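Local coordinates for protein alpha-fucosidase GH29 (Fusarium graminearum, PDB 4PSR) that hydrolyses alpha-L-fucosides as a family 29 glycoside hydrolase, probably releasing alpha-1,6-linked fucose from the core N-acetylglucosamine of glycoproteins, at residues R50-P55 with E76-G81; I168-A173 with R212-H217; Y374-W379 with V415-V420; V517-G522 with T526-E531. All blocks are in the same frame, centred on the assembly; numbering follows the deposited sequence.

All four contacts are largely buried and side-chain mediated, but they sit in different layers of the enzyme. Contact 2 belongs to the catalytic barrel itself, joining a strand to an outer helix through sulfur and methyl groups. Contact 1, about 30 Å from the centre of the chain, is the most peripheral; it lies among loops and short helices, includes a partly exposed glutamate, and alone of the four bridges its segments through a water. Contacts 3 and 4 lie far from contact 1, with centres about 18 Å apart: one sets an indole on a leucine of the six-stranded antiparallel sheet, the other packs leucines and a phenylalanine between an edge strand and a short helix.

Contact 1: residues R50-P55 with E76-G81; sequences RNMYEP and ENFIKG
Met-52 and Tyr-53 reach across to Phe-78 and Glu-76, one pair by apolar contact and the other through water. Met-52 SD lies near the plane of the Phe-78 ring, 4.2 Å from CE2 at its edge, as the two side chains run past each other in opposite directions. Tyr-53 OH and Glu-76 OE1 stand 3.8 Å apart, too far for a direct bond; a water fills in, 2.7 Å from Tyr-53 OH and donating to Glu-76 OE1 over 2.8 Å. A bend at chi2 (-84°) turns the Glu-76 carboxylate to the water; its side chain crosses that of Tyr-53 at about a right angle, with ring and carboxylate planes 17° apart. Met-52 also turns its methyl CE over one face of the Tyr-53 ring, tying both halves together. In the next shell, Tyr-53 OH bonds to the backbone N of Tyr-75, just before the partner segment. Trp-73 and Tyr-67 meet Phe-78 edge-to-face. Met-52 and Tyr-53 are the central residues of a type I beta turn from Asn-51 to Glu-54, whose ends Asn-51 ND2 joins by donating to Glu-54 OE1 (2.9 Å). This is a small aromatic and methionine cluster between loops and short helices inserted after the first strand of the TIM barrel.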
loop_
_atom_site.group_PDB
_atom_site.type_symbol
_atom_site.label_atom_id
_atom_site.label_comp_id
_atom_site.label_asym_id
_atom_site.label_seq_id
_atom_site.Cartn_x
_atom_site.Cartn_y
_atom_site.Cartn_z
ATOM N N ARG A 50 22.547 -9.307 -3.930
ATOM C CA ARG A 50 22.305 -10.606 -4.577
ATOM C C ARG A 50 22.995 -10.667 -5.940
ATOM O O ARG A 50 23.716 -11.641 -6.252
ATOM C CB ARG A 50 20.802 -10.787 -4.757
ATOM C CG ARG A 50 20.365 -11.719 -5.918
ATOM C CD ARG A 50 18.854 -11.887 -5.887
ATOM N NE ARG A 50 18.316 -12.718 -6.977
ATOM C CZ ARG A 50 18.308 -14.040 -6.934
ATOM N NH1 ARG A 50 18.855 -14.689 -5.929
ATOM N NH2 ARG A 50 17.751 -14.719 -7.927
ATOM N N ASN A 51 22.779 -9.654 -6.766
ATOM C CA ASN A 51 23.214 -9.732 -8.162
ATOM C C ASN A 51 24.716 -9.524 -8.361
ATOM O O ASN A 51 25.238 -9.927 -9.395
ATOM C CB ASN A 51 22.412 -8.765 -9.043
ATOM C CG ASN A 51 20.937 -9.081 -9.071
ATOM O OD1 ASN A 51 20.117 -8.289 -8.601
ATOM N ND2 ASN A 51 20.572 -10.234 -9.637
ATOM N N MET A 52 25.419 -8.914 -7.413
ATOM C CA MET A 52 26.860 -8.747 -7.523
ATOM C C MET A 52 27.559 -10.115 -7.654
ATOM O O MET A 52 28.689 -10.186 -8.154
ATOM C CB MET A 52 27.428 -7.964 -6.323
ATOM C CG MET A 52 27.193 -8.623 -4.963
ATOM S SD MET A 52 28.101 -7.840 -3.607
ATOM C CE MET A 52 29.704 -8.647 -3.757
ATOM N N TYR A 53 26.916 -11.166 -7.170
ATOM C CA TYR A 53 27.465 -12.522 -7.234
ATOM C C TYR A 53 26.960 -13.325 -8.439
ATOM O O TYR A 53 27.461 -14.412 -8.699
ATOM C CB TYR A 53 27.077 -13.297 -5.997
ATOM C CG TYR A 53 27.594 -12.810 -4.666
ATOM C CD1 TYR A 53 28.879 -13.094 -4.246
ATOM C CD2 TYR A 53 26.750 -12.132 -3.781
ATOM C CE1 TYR A 53 29.335 -12.706 -2.994
ATOM C CE2 TYR A 53 27.189 -11.759 -2.523
ATOM C CZ TYR A 53 28.481 -12.040 -2.136
ATOM O OH TYR A 53 28.922 -11.678 -0.864
ATOM N N GLU A 54 25.946 -12.832 -9.126
ATOM C CA GLU A 54 25.265 -13.624 -10.157
ATOM C C GLU A 54 26.213 -13.862 -11.340
ATOM O O GLU A 54 26.829 -12.939 -11.818
ATOM C CB GLU A 54 24.014 -12.896 -10.639
ATOM C CG GLU A 54 23.165 -13.684 -11.630
ATOM C CD GLU A 54 21.995 -12.885 -12.135
ATOM O OE1 GLU A 54 21.852 -11.711 -11.728
ATOM O OE2 GLU A 54 21.205 -13.436 -12.931
ATOM N N PRO A 55 26.306 -15.114 -11.819
ATOM C CA PRO A 55 27.171 -15.351 -12.981
ATOM C C PRO A 55 26.782 -14.514 -14.182
ATOM O O PRO A 55 25.601 -14.415 -14.503
ATOM C CB PRO A 55 26.969 -16.854 -13.262
ATOM C CG PRO A 55 26.661 -17.428 -11.950
ATOM C CD PRO A 55 25.861 -16.367 -11.194
ATOM N N GLU A 76 29.795 -8.478 2.423
ATOM C CA GLU A 76 30.084 -8.107 3.796
ATOM C C GLU A 76 31.074 -6.939 3.888
ATOM O O GLU A 76 31.073 -6.191 4.876
ATOM C CB GLU A 76 30.583 -9.315 4.600
ATOM C CG GLU A 76 31.933 -9.894 4.177
ATOM C CD GLU A 76 31.897 -10.888 3.010
ATOM O OE1 GLU A 76 30.876 -11.053 2.311
ATOM O OE2 GLU A 76 32.966 -11.527 2.776
ATOM N N ASN A 77 31.911 -6.739 2.866
ATOM C CA ASN A 77 32.824 -5.591 2.872
ATOM C C ASN A 77 32.109 -4.224 2.869
ATOM O O ASN A 77 32.688 -3.221 3.314
ATOM C CB ASN A 77 33.777 -5.625 1.670
ATOM C CG ASN A 77 34.907 -6.627 1.810
ATOM O OD1 ASN A 77 34.992 -7.399 2.770
ATOM N ND2 ASN A 77 35.792 -6.628 0.816
ATOM N N PHE A 78 30.902 -4.129 2.296
ATOM C CA PHE A 78 30.168 -2.860 2.353
ATOM C C PHE A 78 29.788 -2.496 3.798
ATOM O O PHE A 78 29.684 -1.311 4.139
ATOM C CB PHE A 78 28.906 -2.897 1.488
ATOM C CG PHE A 78 29.163 -2.914 -0.004
ATOM C CD1 PHE A 78 29.666 -1.815 -0.667
ATOM C CD2 PHE A 78 28.848 -4.036 -0.738
ATOM C CE1 PHE A 78 29.859 -1.853 -2.057
ATOM C CE2 PHE A 78 29.024 -4.066 -2.106
ATOM C CZ PHE A 78 29.536 -2.987 -2.756
ATOM N N ILE A 79 29.587 -3.510 4.626
ATOM C CA ILE A 79 29.199 -3.335 6.023
ATOM C C ILE A 79 30.433 -3.122 6.903
ATOM O O ILE A 79 30.466 -2.193 7.724
ATOM C CB ILE A 79 28.401 -4.569 6.508
ATOM C CG1 ILE A 79 27.065 -4.630 5.743
ATOM C CG2 ILE A 79 28.190 -4.536 8.041
ATOM C CD1 ILE A 79 26.362 -5.950 5.803
ATOM N N LYS A 80 31.461 -3.941 6.709
ATOM C CA LYS A 80 32.666 -3.859 7.558
ATOM C C LYS A 80 33.716 -2.876 7.044
ATOM O O LYS A 80 34.607 -2.450 7.803
ATOM C CB LYS A 80 33.263 -5.256 7.751
ATOM C CG LYS A 80 32.404 -6.103 8.673
ATOM C CD LYS A 80 32.997 -7.476 8.956
ATOM C CE LYS A 80 32.221 -8.144 10.080
ATOM N NZ LYS A 80 32.845 -9.456 10.461
ATOM N N GLY A 81 33.576 -2.474 5.779
ATOM C CA GLY A 81 34.467 -1.510 5.159
ATOM C C GLY A 81 35.662 -2.144 4.453
ATOM O O GLY A 81 36.274 -3.121 4.930
HETATM O O HOH W 1 30.661 -13.160 0.536
#

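Contact 2: residues I168-A173 with R212-H217; sequences IAMHQA and REMLDH
Met-214 is the hub where helix 200-218 rests on strand 165-170, meeting both Ile-168 and Met-170. The tight part is the pair with Ile-168: Met-214 SD lies 3.7 Å from Ile-168 CG2, and Met-214 CE is 3.8 Å from the same CG2, so sulfur and methyl share one branch of the isoleucine. The two side chains run antiparallel alongside one another. Bends at chi2 (-80°) and chi3 (-68°) fold the Met-214 chain and bring CE round to the second partner. Met-170 makes fewer and slightly longer touches: Met-214 CE faces Met-170 CG at 3.9 Å and Met-170 SD at 4.0 Å, the two methionines approaching tip to tip. Away from this apolar core the helix carries partly exposed polar residues: Asp-216 forms a salt bridge with Arg-259 of helix 246-263, while Glu-213 bonds to Ser-135 and Trp-133. Alternation along the strand points Ile-168 and Met-170 to the helix and Ala-169 away from it; just past the strand end, His-171 touches the bound fucose and bonds through ND1 to Asp-226. The contact thus joins the third barrel strand to the helix that precedes the fourth, within a beta-alpha-beta crossover, with strands 119-125 and 222-225 flanking strand 165-170 in the parallel barrel.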
loop_
_atom_site.group_PDB
_atom_site.type_symbol
_atom_site.label_atom_id
_atom_site.label_comp_id
_atom_site.label_asym_id
_atom_site.label_seq_id
_atom_site.Cartn_x
_atom_site.Cartn_y
_atom_site.Cartn_z
ATOM N N ILE A 168 7.297 -0.240 10.170
ATOM C CA ILE A 168 8.608 -0.871 10.005
ATOM C C ILE A 168 8.482 -1.942 8.928
ATOM O O ILE A 168 7.596 -2.806 9.035
ATOM C CB ILE A 168 9.121 -1.508 11.319
ATOM C CG1 ILE A 168 9.327 -0.441 12.417
ATOM C CG2 ILE A 168 10.406 -2.314 11.073
ATOM C CD1 ILE A 168 10.513 0.488 12.206
ATOM N N ALA A 169 9.335 -1.886 7.913
ATOM C CA ALA A 169 9.368 -2.906 6.848
ATOM C C ALA A 169 10.471 -3.912 7.086
ATOM O O ALA A 169 11.630 -3.578 7.395
ATOM C CB ALA A 169 9.498 -2.251 5.466
ATOM N N MET A 170 10.080 -5.183 6.934
ATOM C CA MET A 170 10.921 -6.339 7.191
ATOM C C MET A 170 10.869 -7.269 5.987
ATOM O O MET A 170 9.781 -7.684 5.583
ATOM C CB MET A 170 10.431 -7.068 8.427
ATOM C CG MET A 170 10.492 -6.254 9.707
ATOM S SD MET A 170 12.172 -5.977 10.301
ATOM C CE MET A 170 12.512 -7.614 10.990
ATOM N N HIS A 171 12.028 -7.584 5.418
ATOM C CA HIS A 171 12.095 -8.412 4.216
ATOM C C HIS A 171 13.054 -9.612 4.437
ATOM O O HIS A 171 13.733 -10.065 3.513
ATOM C CB HIS A 171 12.552 -7.617 2.957
ATOM C CG HIS A 171 12.021 -6.209 2.815
ATOM N ND1 HIS A 171 11.481 -5.746 1.635
ATOM C CD2 HIS A 171 12.020 -5.149 3.668
ATOM C CE1 HIS A 171 11.176 -4.459 1.762
ATOM N NE2 HIS A 171 11.496 -4.075 2.985
ATOM N N GLN A 172 13.055 -10.142 5.657
ATOM C CA GLN A 172 14.125 -11.045 6.077
ATOM C C GLN A 172 13.879 -12.522 5.771
ATOM O O GLN A 172 14.769 -13.339 5.984
ATOM C CB GLN A 172 14.536 -10.786 7.534
ATOM C CG GLN A 172 13.748 -11.452 8.645
ATOM C CD GLN A 172 12.368 -10.886 8.931
ATOM O OE1 GLN A 172 11.789 -10.170 8.104
ATOM N NE2 GLN A 172 11.817 -11.207 10.104
ATOM N N ALA A 173 12.723 -12.854 5.208
ATOM C CA ALA A 173 12.474 -14.240 4.772
ATOM C C ALA A 173 13.271 -14.625 3.549
ATOM O O ALA A 173 13.823 -15.748 3.489
ATOM C CB ALA A 173 11.013 -14.458 4.514
ATOM N N ARG A 212 10.670 -10.232 16.795
ATOM C CA ARG A 212 10.388 -10.061 18.215
ATOM C C ARG A 212 11.243 -8.952 18.837
ATOM O O ARG A 212 10.742 -8.092 19.572
ATOM C CB ARG A 212 10.617 -11.381 18.957
ATOM C CG ARG A 212 10.679 -11.222 20.471
ATOM C CD ARG A 212 10.486 -12.531 21.213
ATOM N NE ARG A 212 11.519 -13.484 20.843
ATOM C CZ ARG A 212 11.703 -14.665 21.417
ATOM N NH1 ARG A 212 12.676 -15.451 20.988
ATOM N NH2 ARG A 212 10.913 -15.062 22.404
ATOM N N GLU A 213 12.531 -8.983 18.539
ATOM C CA GLU A 213 13.491 -8.029 19.100
ATOM C C GLU A 213 13.166 -6.639 18.565
ATOM O O GLU A 213 13.099 -5.656 19.319
ATOM C CB GLU A 213 14.912 -8.429 18.728
ATOM C CG GLU A 213 16.014 -7.615 19.412
ATOM C CD GLU A 213 17.360 -8.082 18.939
ATOM O OE1 GLU A 213 17.608 -7.941 17.720
ATOM O OE2 GLU A 213 18.134 -8.708 19.722
ATOM N N MET A 214 12.941 -6.531 17.253
ATOM C CA MET A 214 12.646 -5.240 16.650
ATOM C C MET A 214 11.355 -4.676 17.223
ATOM O O MET A 214 11.268 -3.486 17.555
ATOM C CB MET A 214 12.554 -5.364 15.106
ATOM C CG MET A 214 12.067 -4.082 14.376
ATOM S SD MET A 214 10.277 -3.851 14.417
ATOM C CE MET A 214 9.757 -5.217 13.371
ATOM N N LEU A 215 10.328 -5.498 17.375
ATOM C CA LEU A 215 9.025 -4.923 17.708
ATOM C C LEU A 215 8.939 -4.543 19.194
ATOM O O LEU A 215 8.256 -3.572 19.540
ATOM C CB LEU A 215 7.881 -5.820 17.235
ATOM C CG LEU A 215 7.549 -7.122 17.978
ATOM C CD1 LEU A 215 6.648 -6.852 19.190
ATOM C CD2 LEU A 215 6.902 -8.151 17.049
ATOM N N ASP A 216 9.653 -5.268 20.051
ATOM C CA ASP A 216 9.763 -4.862 21.444
ATOM C C ASP A 216 10.615 -3.593 21.583
ATOM O O ASP A 216 10.404 -2.795 22.502
ATOM C CB ASP A 216 10.352 -5.991 22.308
ATOM C CG ASP A 216 9.367 -7.133 22.594
ATOM O OD1 ASP A 216 8.130 -6.927 22.589
ATOM O OD2 ASP A 216 9.867 -8.234 22.880
ATOM N N HIS A 217 11.542 -3.384 20.652
ATOM C CA HIS A 217 12.475 -2.243 20.690
ATOM C C HIS A 217 11.818 -0.928 20.287
ATOM O O HIS A 217 12.101 0.109 20.878
ATOM C CB HIS A 217 13.641 -2.558 19.737
ATOM C CG HIS A 217 14.815 -1.629 19.818
ATOM N ND1 HIS A 217 15.504 -1.383 20.988
ATOM C CD2 HIS A 217 15.504 -1.001 18.836
ATOM C CE1 HIS A 217 16.538 -0.600 20.726
ATOM N NE2 HIS A 217 16.558 -0.348 19.428
#

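Contact 3: residues Y374-W379 with V415-V420; sequences YDTRAW and VLYVTV
Where the linker leaving helix 353-369 passes strand 415-420 of the six-stranded antiparallel sheet that follows the barrel, the indole of Trp-379 lies across Leu-416. The two side chains cross at about a right angle. Leu-416 CD1 sits over one face of the indole in a CH-pi contact, 3.8 Å from the centroid of the five-membered ring and 18° off its normal; the nearest ring atom is Trp-379 CD2, 3.6 Å from that methyl. The other methyl, Leu-416 CD2, lies by the six-membered ring, 4.0 Å from Trp-379 CH2. With Trp-379 CG anti to the backbone N (chi1 -161°), the indole extends over the strand; Phe-407 of the adjacent strand 405-409 meets it edge-to-face. A second, looser touch brings Thr-376 CG2 to 4.3 Å from Tyr-417 CE2, obliquely to the ring. Both use their polar ends outside the contact: Thr-376 OG1 bonds to Val-373 O and Tyr-417 OH to Glu-371. Arg-377 NH1 folds back to the preceding carbonyl, Thr-376 O (2.9 Å), from above its plane; Lys-28 NZ bonds to the same oxygen. The chemistry implies a junction seated on the sheet by dispersion and CH-pi contact, its hydroxyls satisfied by residues around it.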
loop_
_atom_site.group_PDB
_atom_site.type_symbol
_atom_site.label_atom_id
_atom_site.label_comp_id
_atom_site.label_asym_id
_atom_site.label_seq_id
_atom_site.Cartn_x
_atom_site.Cartn_y
_atom_site.Cartn_z
ATOM N N TYR A 374 -8.213 11.903 3.646
ATOM C CA TYR A 374 -8.173 11.383 5.004
ATOM C C TYR A 374 -9.565 11.142 5.525
ATOM O O TYR A 374 -10.496 11.911 5.253
ATOM C CB TYR A 374 -7.509 12.375 5.920
ATOM C CG TYR A 374 -6.118 12.801 5.507
ATOM C CD1 TYR A 374 -5.048 11.911 5.488
ATOM C CD2 TYR A 374 -5.852 14.135 5.241
ATOM C CE1 TYR A 374 -3.755 12.350 5.167
ATOM C CE2 TYR A 374 -4.597 14.586 4.909
ATOM C CZ TYR A 374 -3.536 13.700 4.903
ATOM O OH TYR A 374 -2.286 14.155 4.605
ATOM N N ASP A 375 -9.699 10.068 6.296
ATOM C CA ASP A 375 -10.935 9.785 7.030
ATOM C C ASP A 375 -12.118 9.451 6.133
ATOM O O ASP A 375 -13.224 9.306 6.629
ATOM C CB ASP A 375 -11.332 10.968 7.956
ATOM C CG ASP A 375 -10.243 11.354 8.931
ATOM O OD1 ASP A 375 -9.324 10.575 9.207
ATOM O OD2 ASP A 375 -10.287 12.508 9.402
ATOM N N THR A 376 -11.906 9.287 4.831
ATOM C CA THR A 376 -12.972 8.900 3.906
ATOM C C THR A 376 -12.966 7.379 3.697
ATOM O O THR A 376 -12.076 6.677 4.177
ATOM C CB THR A 376 -12.844 9.575 2.510
ATOM O OG1 THR A 376 -11.692 9.071 1.794
ATOM C CG2 THR A 376 -12.779 11.101 2.602
ATOM N N ARG A 377 -13.979 6.888 3.015
ATOM C CA ARG A 377 -14.043 5.504 2.597
ATOM C C ARG A 377 -14.421 5.460 1.119
ATOM O O ARG A 377 -15.015 6.401 0.552
ATOM C CB ARG A 377 -15.101 4.753 3.410
ATOM C CG ARG A 377 -14.835 4.659 4.915
ATOM C CD ARG A 377 -13.606 3.802 5.198
ATOM N NE ARG A 377 -13.344 3.663 6.639
ATOM C CZ ARG A 377 -12.581 4.477 7.358
ATOM N NH1 ARG A 377 -11.951 5.516 6.828
ATOM N NH2 ARG A 377 -12.419 4.267 8.656
ATOM N N ALA A 378 -14.117 4.340 0.487
ATOM C CA ALA A 378 -14.464 4.131 -0.890
ATOM C C ALA A 378 -15.975 4.123 -1.063
ATOM O O ALA A 378 -16.730 3.728 -0.156
ATOM C CB ALA A 378 -13.873 2.789 -1.349
ATOM N N TRP A 379 -16.412 4.553 -2.237
ATOM C CA TRP A 379 -17.811 4.432 -2.646
ATOM C C TRP A 379 -18.000 2.988 -3.144
ATOM O O TRP A 379 -17.167 2.150 -2.847
ATOM C CB TRP A 379 -18.105 5.445 -3.739
ATOM C CG TRP A 379 -19.559 5.756 -3.953
ATOM C CD1 TRP A 379 -20.561 5.680 -3.030
ATOM C CD2 TRP A 379 -20.155 6.231 -5.162
ATOM N NE1 TRP A 379 -21.757 6.076 -3.602
ATOM C CE2 TRP A 379 -21.535 6.399 -4.915
ATOM C CE3 TRP A 379 -19.664 6.488 -6.442
ATOM C CZ2 TRP A 379 -22.416 6.845 -5.888
ATOM C CZ3 TRP A 379 -20.546 6.955 -7.413
ATOM C CH2 TRP A 379 -21.914 7.119 -7.119
ATOM N N VAL A 415 -22.064 12.449 1.909
ATOM C CA VAL A 415 -21.251 13.344 1.088
ATOM C C VAL A 415 -20.385 12.505 0.137
ATOM O O VAL A 415 -19.668 11.588 0.569
ATOM C CB VAL A 415 -20.337 14.261 1.914
ATOM C CG1 VAL A 415 -19.428 15.049 1.004
ATOM C CG2 VAL A 415 -21.167 15.232 2.785
ATOM N N LEU A 416 -20.503 12.789 -1.152
ATOM C CA LEU A 416 -19.658 12.165 -2.174
ATOM C C LEU A 416 -18.676 13.198 -2.669
ATOM O O LEU A 416 -19.061 14.291 -3.104
ATOM C CB LEU A 416 -20.520 11.666 -3.330
ATOM C CG LEU A 416 -19.851 10.878 -4.475
ATOM C CD1 LEU A 416 -19.304 9.506 -3.990
ATOM C CD2 LEU A 416 -20.809 10.721 -5.655
ATOM N N TYR A 417 -17.389 12.858 -2.609
ATOM C CA TYR A 417 -16.326 13.673 -3.180
ATOM C C TYR A 417 -16.006 13.149 -4.567
ATOM O O TYR A 417 -15.771 11.944 -4.746
ATOM C CB TYR A 417 -15.077 13.640 -2.297
ATOM C CG TYR A 417 -15.331 14.198 -0.911
ATOM C CD1 TYR A 417 -15.362 15.573 -0.698
ATOM C CD2 TYR A 417 -15.606 13.358 0.161
ATOM C CE1 TYR A 417 -15.628 16.087 0.536
ATOM C CE2 TYR A 417 -15.900 13.884 1.408
ATOM C CZ TYR A 417 -15.888 15.237 1.590
ATOM O OH TYR A 417 -16.192 15.765 2.846
ATOM N N VAL A 418 -16.056 14.042 -5.537
ATOM C CA VAL A 418 -15.765 13.749 -6.929
ATOM C C VAL A 418 -14.515 14.503 -7.293
ATOM O O VAL A 418 -14.530 15.735 -7.447
ATOM C CB VAL A 418 -16.900 14.198 -7.841
ATOM C CG1 VAL A 418 -16.537 13.912 -9.309
ATOM C CG2 VAL A 418 -18.200 13.517 -7.436
ATOM N N THR A 419 -13.416 13.775 -7.411
ATOM C CA THR A 419 -12.127 14.391 -7.638
ATOM C C THR A 419 -11.741 14.216 -9.098
ATOM O O THR A 419 -11.648 13.100 -9.588
ATOM C CB THR A 419 -11.016 13.821 -6.690
ATOM O OG1 THR A 419 -11.345 14.103 -5.321
ATOM C CG2 THR A 419 -9.692 14.461 -6.975
ATOM N N VAL A 420 -11.555 15.335 -9.797
ATOM C CA VAL A 420 -11.269 15.345 -11.230
ATOM C C VAL A 420 -9.775 15.605 -11.415
ATOM O O VAL A 420 -9.200 16.464 -10.764
ATOM C CB VAL A 420 -12.175 16.363 -12.013
ATOM C CG1 VAL A 420 -11.909 17.810 -11.594
ATOM C CG2 VAL A 420 -12.050 16.192 -13.524
#

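Contact 4: residues V517-G522 with T526-E531; sequences VALALG and TVFLTE
Leu-519 points its CD2 methyl at two helix residues, Phe-528 and Leu-529, and the two pairs are set quite differently. Against Phe-528 the side chains pass in opposite directions, bringing Leu-519 CD2 to 4.0 Å from Phe-528 CE1 on an oblique approach to the ring. Against Leu-529 they cross at about a right angle, and Leu-519 CD2 meets Leu-529 CD2, methyl to methyl, at 4.1 Å. One branch of the strand leucine therefore serves both neighbours. Phe-528 extends with CG anti to the backbone N (chi1 -175°), which sends the ring toward Leu-519; Phe-524, at the end of strand 522-524, meets it edge-to-face. Leu-529 adds its CD2 methyl to the apolar patch. Val-517 points toward the helix too, covered by it without a close contact. On the helix side away from the strand, Thr-530 OG1 donates to Thr-526 O over 2.8 Å; Thr-530 N reaches that oxygen from the opposite face of its plane, so two bonds grip one carbonyl. Asp-525 OD1 accepts from Phe-528 N in the first turn. Helix 526-532 follows strand 522-524 directly and folds back over edge strand 516-519, whose sheet neighbour is strand 504-507. Through Glu-531 the helix is tied by salt bridges to Arg-297 and Arg-25 of the barrel-bearing part of the chain.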
loop_
_atom_site.group_PDB
_atom_site.type_symbol
_atom_site.label_atom_id
_atom_site.label_comp_id
_atom_site.label_asym_id
_atom_site.label_seq_id
_atom_site.Cartn_x
_atom_site.Cartn_y
_atom_site.Cartn_z
ATOM N N VAL A 517 -25.971 -1.550 -2.358
ATOM C CA VAL A 517 -24.590 -1.655 -2.811
ATOM C C VAL A 517 -24.621 -1.878 -4.315
ATOM O O VAL A 517 -25.276 -2.813 -4.797
ATOM C CB VAL A 517 -23.849 -2.824 -2.135
ATOM C CG1 VAL A 517 -22.428 -2.964 -2.685
ATOM C CG2 VAL A 517 -23.811 -2.615 -0.623
ATOM N N ALA A 518 -23.922 -1.029 -5.064
ATOM C CA ALA A 518 -23.709 -1.245 -6.502
ATOM C C ALA A 518 -22.545 -2.228 -6.729
ATOM O O ALA A 518 -21.556 -2.220 -5.972
ATOM C CB ALA A 518 -23.441 0.055 -7.191
ATOM N N LEU A 519 -22.703 -3.089 -7.728
ATOM C CA LEU A 519 -21.712 -4.125 -8.066
ATOM C C LEU A 519 -21.333 -4.076 -9.539
ATOM O O LEU A 519 -22.182 -4.079 -10.423
ATOM C CB LEU A 519 -22.257 -5.515 -7.728
ATOM C CG LEU A 519 -22.689 -5.757 -6.282
ATOM C CD1 LEU A 519 -23.361 -7.127 -6.142
ATOM C CD2 LEU A 519 -21.509 -5.643 -5.317
ATOM N N ALA A 520 -20.029 -4.052 -9.816
ATOM C CA ALA A 520 -19.546 -4.211 -11.179
ATOM C C ALA A 520 -19.623 -5.681 -11.592
ATOM O O ALA A 520 -20.111 -6.518 -10.827
ATOM C CB ALA A 520 -18.098 -3.712 -11.264
ATOM N N LEU A 521 -19.141 -6.018 -12.793
ATOM C CA LEU A 521 -18.918 -7.409 -13.134
ATOM C C LEU A 521 -17.815 -7.942 -12.226
ATOM O O LEU A 521 -16.811 -7.259 -12.016
ATOM C CB LEU A 521 -18.509 -7.548 -14.602
ATOM C CG LEU A 521 -19.441 -6.986 -15.668
ATOM C CD1 LEU A 521 -18.888 -7.353 -17.051
ATOM C CD2 LEU A 521 -20.840 -7.532 -15.508
ATOM N N GLY A 522 -17.999 -9.144 -11.700
ATOM C CA GLY A 522 -17.017 -9.742 -10.821
ATOM C C GLY A 522 -17.624 -10.708 -9.826
ATOM O O GLY A 522 -18.766 -11.147 -9.980
ATOM N N THR A 526 -19.121 -12.926 0.991
ATOM C CA THR A 526 -19.765 -12.378 2.187
ATOM C C THR A 526 -18.939 -11.246 2.786
ATOM O O THR A 526 -19.469 -10.238 3.225
ATOM C CB THR A 526 -19.963 -13.474 3.258
ATOM O OG1 THR A 526 -21.043 -14.338 2.875
ATOM C CG2 THR A 526 -20.257 -12.890 4.624
ATOM N N VAL A 527 -17.617 -11.399 2.798
ATOM C CA VAL A 527 -16.761 -10.351 3.342
ATOM C C VAL A 527 -16.901 -9.064 2.526
ATOM O O VAL A 527 -17.038 -7.981 3.094
ATOM C CB VAL A 527 -15.300 -10.796 3.358
ATOM C CG1 VAL A 527 -14.361 -9.651 3.683
ATOM C CG2 VAL A 527 -15.106 -11.924 4.398
ATOM N N PHE A 528 -16.903 -9.183 1.197
ATOM C CA PHE A 528 -17.045 -8.011 0.341
ATOM C C PHE A 528 -18.349 -7.298 0.651
ATOM O O PHE A 528 -18.360 -6.098 0.882
ATOM C CB PHE A 528 -16.982 -8.399 -1.145
ATOM C CG PHE A 528 -17.011 -7.208 -2.075
ATOM C CD1 PHE A 528 -18.187 -6.491 -2.268
ATOM C CD2 PHE A 528 -15.876 -6.827 -2.793
ATOM C CE1 PHE A 528 -18.204 -5.396 -3.108
ATOM C CE2 PHE A 528 -15.889 -5.733 -3.614
ATOM C CZ PHE A 528 -17.060 -5.026 -3.787
ATOM N N LEU A 529 -19.451 -8.024 0.628
ATOM C CA LEU A 529 -20.762 -7.395 0.716
ATOM C C LEU A 529 -20.938 -6.766 2.095
ATOM O O LEU A 529 -21.444 -5.631 2.219
ATOM C CB LEU A 529 -21.850 -8.425 0.377
ATOM C CG LEU A 529 -21.858 -8.900 -1.078
ATOM C CD1 LEU A 529 -22.585 -10.266 -1.216
ATOM C CD2 LEU A 529 -22.425 -7.831 -2.014
ATOM N N THR A 530 -20.481 -7.459 3.130
ATOM C CA THR A 530 -20.546 -6.956 4.481
ATOM C C THR A 530 -19.755 -5.658 4.588
ATOM O O THR A 530 -20.255 -4.655 5.110
ATOM C CB THR A 530 -20.009 -7.993 5.485
ATOM O OG1 THR A 530 -20.830 -9.160 5.431
ATOM C CG2 THR A 530 -20.011 -7.449 6.906
ATOM N N GLU A 531 -18.512 -5.646 4.103
ATOM C CA GLU A 531 -17.700 -4.427 4.225
ATOM C C GLU A 531 -18.290 -3.266 3.415
ATOM O O GLU A 531 -18.156 -2.099 3.804
ATOM C CB GLU A 531 -16.247 -4.688 3.807
ATOM C CG GLU A 531 -15.296 -3.566 4.292
ATOM C CD GLU A 531 -13.929 -3.655 3.651
ATOM O OE1 GLU A 531 -13.852 -3.468 2.430
ATOM O OE2 GLU A 531 -12.937 -3.924 4.365
#